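Long-range contact in putative acetyl transferase (Pyrococcus furiosus, PDB 1VKC), which probably transfers an acyl group, most likely acetyl from acetyl-CoA, as GNAT-family acetyltransferases do: residues G109-E117 with K140-K148. Numbering follows the deposited sequence.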
# COMPACT_ATOMS: atom_id res chain seq x y z
N GLY A 109 -13.47 3.46 14.75
CA GLY A 109 -13.43 4.80 14.14
C GLY A 109 -14.33 5.77 14.90
O GLY A 109 -13.93 6.91 15.23
N SER A 110 -15.51 5.30 15.22
CA SER A 110 -16.46 6.08 15.99
C SER A 110 -15.90 6.45 17.35
O SER A 110 -15.98 7.60 17.76
CB SER A 110 -17.80 5.33 16.09
OG SER A 110 -18.81 6.21 16.46
N ALA A 111 -15.26 5.48 18.02
CA ALA A 111 -14.68 5.68 19.34
C ALA A 111 -13.47 6.63 19.32
O ALA A 111 -13.29 7.44 20.24
CB ALA A 111 -14.28 4.35 19.94
N LEU A 112 -12.64 6.51 18.28
CA LEU A 112 -11.46 7.37 18.10
C LEU A 112 -11.90 8.82 17.96
O LEU A 112 -11.34 9.72 18.59
CB LEU A 112 -10.63 6.92 16.89
CG LEU A 112 -9.73 5.68 17.13
CD1 LEU A 112 -9.26 5.08 15.81
CD2 LEU A 112 -8.53 6.05 18.00
N LEU A 113 -12.93 9.05 17.15
CA LEU A 113 -13.46 10.40 16.97
C LEU A 113 -14.06 10.98 18.26
O LEU A 113 -13.89 12.16 18.55
CB LEU A 113 -14.49 10.43 15.85
CG LEU A 113 -14.99 11.83 15.43
CD1 LEU A 113 -13.83 12.70 15.05
CD2 LEU A 113 -15.97 11.75 14.29
N ARG A 114 -14.77 10.16 19.03
CA ARG A 114 -15.29 10.63 20.32
C ARG A 114 -14.15 11.06 21.22
O ARG A 114 -14.21 12.09 21.89
CB ARG A 114 -16.12 9.55 21.04
CG ARG A 114 -17.48 9.39 20.50
CD ARG A 114 -18.43 8.65 21.47
NE ARG A 114 -17.97 7.29 21.70
CZ ARG A 114 -18.29 6.25 20.94
NH1 ARG A 114 -17.81 5.08 21.22
NH2 ARG A 114 -19.07 6.39 19.89
N LYS A 115 -13.08 10.27 21.25
CA LYS A 115 -11.91 10.61 22.09
C LYS A 115 -11.27 11.93 21.65
O LYS A 115 -10.91 12.77 22.48
CB LYS A 115 -10.87 9.48 22.06
CG LYS A 115 -9.94 9.49 23.25
N ALA A 116 -11.13 12.11 20.33
CA ALA A 116 -10.62 13.33 19.75
C ALA A 116 -11.48 14.54 20.11
O ALA A 116 -10.95 15.57 20.51
CB ALA A 116 -10.51 13.17 18.21
N GLU A 117 -12.79 14.41 19.97
CA GLU A 117 -13.73 15.46 20.35
C GLU A 117 -13.61 15.82 21.84
O GLU A 117 -13.59 17.00 22.23
CB GLU A 117 -15.14 15.05 19.99
CG GLU A 117 -15.36 15.01 18.48
CD GLU A 117 -16.78 14.67 18.08
OE1 GLU A 117 -17.00 14.25 16.92
OE2 GLU A 117 -17.69 14.83 18.93
N LYS A 140 -21.69 11.20 4.94
CA LYS A 140 -22.86 10.88 5.78
C LYS A 140 -22.47 10.38 7.17
O LYS A 140 -23.18 10.62 8.15
CB LYS A 140 -23.75 9.83 5.09
N TRP A 141 -21.34 9.69 7.25
CA TRP A 141 -20.82 9.20 8.52
C TRP A 141 -20.52 10.38 9.45
O TRP A 141 -20.87 10.36 10.62
CB TRP A 141 -19.56 8.35 8.28
CG TRP A 141 -19.07 7.59 9.48
CD1 TRP A 141 -19.52 6.37 9.91
CD2 TRP A 141 -18.01 7.96 10.37
NE1 TRP A 141 -18.82 5.98 11.03
CE2 TRP A 141 -17.89 6.93 11.33
CE3 TRP A 141 -17.15 9.07 10.46
CZ2 TRP A 141 -16.94 6.97 12.37
CZ3 TRP A 141 -16.20 9.11 11.50
CH2 TRP A 141 -16.11 8.06 12.43
N TYR A 142 -19.93 11.43 8.91
CA TYR A 142 -19.68 12.64 9.71
C TYR A 142 -20.96 13.41 9.98
O TYR A 142 -21.19 13.87 11.09
CB TYR A 142 -18.61 13.54 9.04
CG TYR A 142 -17.23 12.94 9.11
CD1 TYR A 142 -16.62 12.38 7.99
CD2 TYR A 142 -16.54 12.89 10.31
CE1 TYR A 142 -15.34 11.80 8.07
CE2 TYR A 142 -15.27 12.34 10.40
CZ TYR A 142 -14.67 11.79 9.29
OH TYR A 142 -13.41 11.24 9.39
N GLU A 143 -21.82 13.53 8.97
CA GLU A 143 -23.10 14.22 9.16
C GLU A 143 -23.92 13.60 10.30
O GLU A 143 -24.57 14.32 11.08
CB GLU A 143 -23.90 14.29 7.85
CG GLU A 143 -23.27 15.22 6.82
CD GLU A 143 -23.92 15.15 5.45
OE1 GLU A 143 -24.54 14.10 5.10
OE2 GLU A 143 -23.81 16.15 4.71
N GLU A 144 -23.87 12.27 10.42
CA GLU A 144 -24.58 11.55 11.48
C GLU A 144 -24.10 11.97 12.87
O GLU A 144 -24.85 11.88 13.84
CB GLU A 144 -24.40 10.02 11.33
CG GLU A 144 -25.28 9.36 10.29
CD GLU A 144 -25.05 7.86 10.19
OE1 GLU A 144 -24.17 7.32 10.90
OE2 GLU A 144 -25.73 7.23 9.39
N ARG A 145 -22.84 12.42 12.94
CA ARG A 145 -22.18 12.71 14.20
C ARG A 145 -22.14 14.22 14.51
O ARG A 145 -21.39 14.66 15.39
CB ARG A 145 -20.77 12.12 14.18
CG ARG A 145 -20.77 10.61 14.24
CD ARG A 145 -19.53 9.91 13.76
NE ARG A 145 -19.61 8.48 14.06
CZ ARG A 145 -20.41 7.62 13.44
NH1 ARG A 145 -20.44 6.35 13.82
NH2 ARG A 145 -21.18 7.99 12.42
N GLY A 146 -22.91 15.01 13.78
CA GLY A 146 -23.04 16.43 14.09
C GLY A 146 -22.21 17.36 13.23
O GLY A 146 -22.24 18.57 13.46
N TYR A 147 -21.51 16.83 12.22
CA TYR A 147 -20.68 17.66 11.32
C TYR A 147 -21.47 18.20 10.14
O TYR A 147 -22.26 17.48 9.52
CB TYR A 147 -19.47 16.88 10.79
CG TYR A 147 -18.48 16.51 11.87
CD1 TYR A 147 -18.79 15.52 12.82
CD2 TYR A 147 -17.26 17.17 11.98
CE1 TYR A 147 -17.89 15.18 13.84
CE2 TYR A 147 -16.37 16.85 12.97
CZ TYR A 147 -16.70 15.85 13.91
OH TYR A 147 -15.82 15.55 14.91
N LYS A 148 -21.21 19.47 9.81
CA LYS A 148 -21.86 20.13 8.71
C LYS A 148 -20.83 20.73 7.76
O LYS A 148 -19.82 21.29 8.20
CB LYS A 148 -22.78 21.23 9.23
CG LYS A 148 -23.90 20.73 10.18
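Helix segments 109-117 and 140-144 approach to 12.3 Å between axes at a crossing angle of -50°, and Ser110 and Arg145 bring their CA atoms nearest, so long side chains must span the separation. The Arg145 side chain, extended from CG to NE, donates from NH1 to Ser110 OG at 3.1 Å, and the hydroxyl lies only 9° out of the guanidinium plane. On the other side of the same group NH2 bonds to the carbonyl O of Trp141 and forms a long, weak salt bridge with Glu144 OE1. With its CZ above one face of the Trp141 ring, toward the rim, the guanidinium is held flat over the indole. Shortening Arg145 to an alanine is likely to leave Ser110 OG and the Trp141 carbonyl without their guanidinium donors and take the cover off that indole face. The indole edge abuts the first turn of helix 108-122: Trp141 CZ2 is 3.6 Å from Ser110 N, nearly in the ring plane. In this GNAT domain both helices pack on the mixed sheet, Leu113 and Tyr142 on Ile97 of strand 90-99, Tyr142 and Tyr147 on Leu130 of the parallel strand 128-130. Leu113 has CG anti to its own N, which carries CD2 across to Trp141 CZ3 at 3.8 Å and to Tyr142 CE2 at 4.0 Å. A Schellman motif ends the second helix, with Gly146 at positive phi as C-prime, Tyr147 N bonded to Tyr142 O and Gly146 N to Glu143 O. Beyond this turn the Tyr147 ring, one face lying against Tyr142 CD2, points its hydroxyl at the first helix. Tyr147 OH donates to Glu117 OE1 at 2.7 Å, meeting the carboxylate from 40° above its plane, while Leu113 CD1 packs 3.5 Å from the same OH.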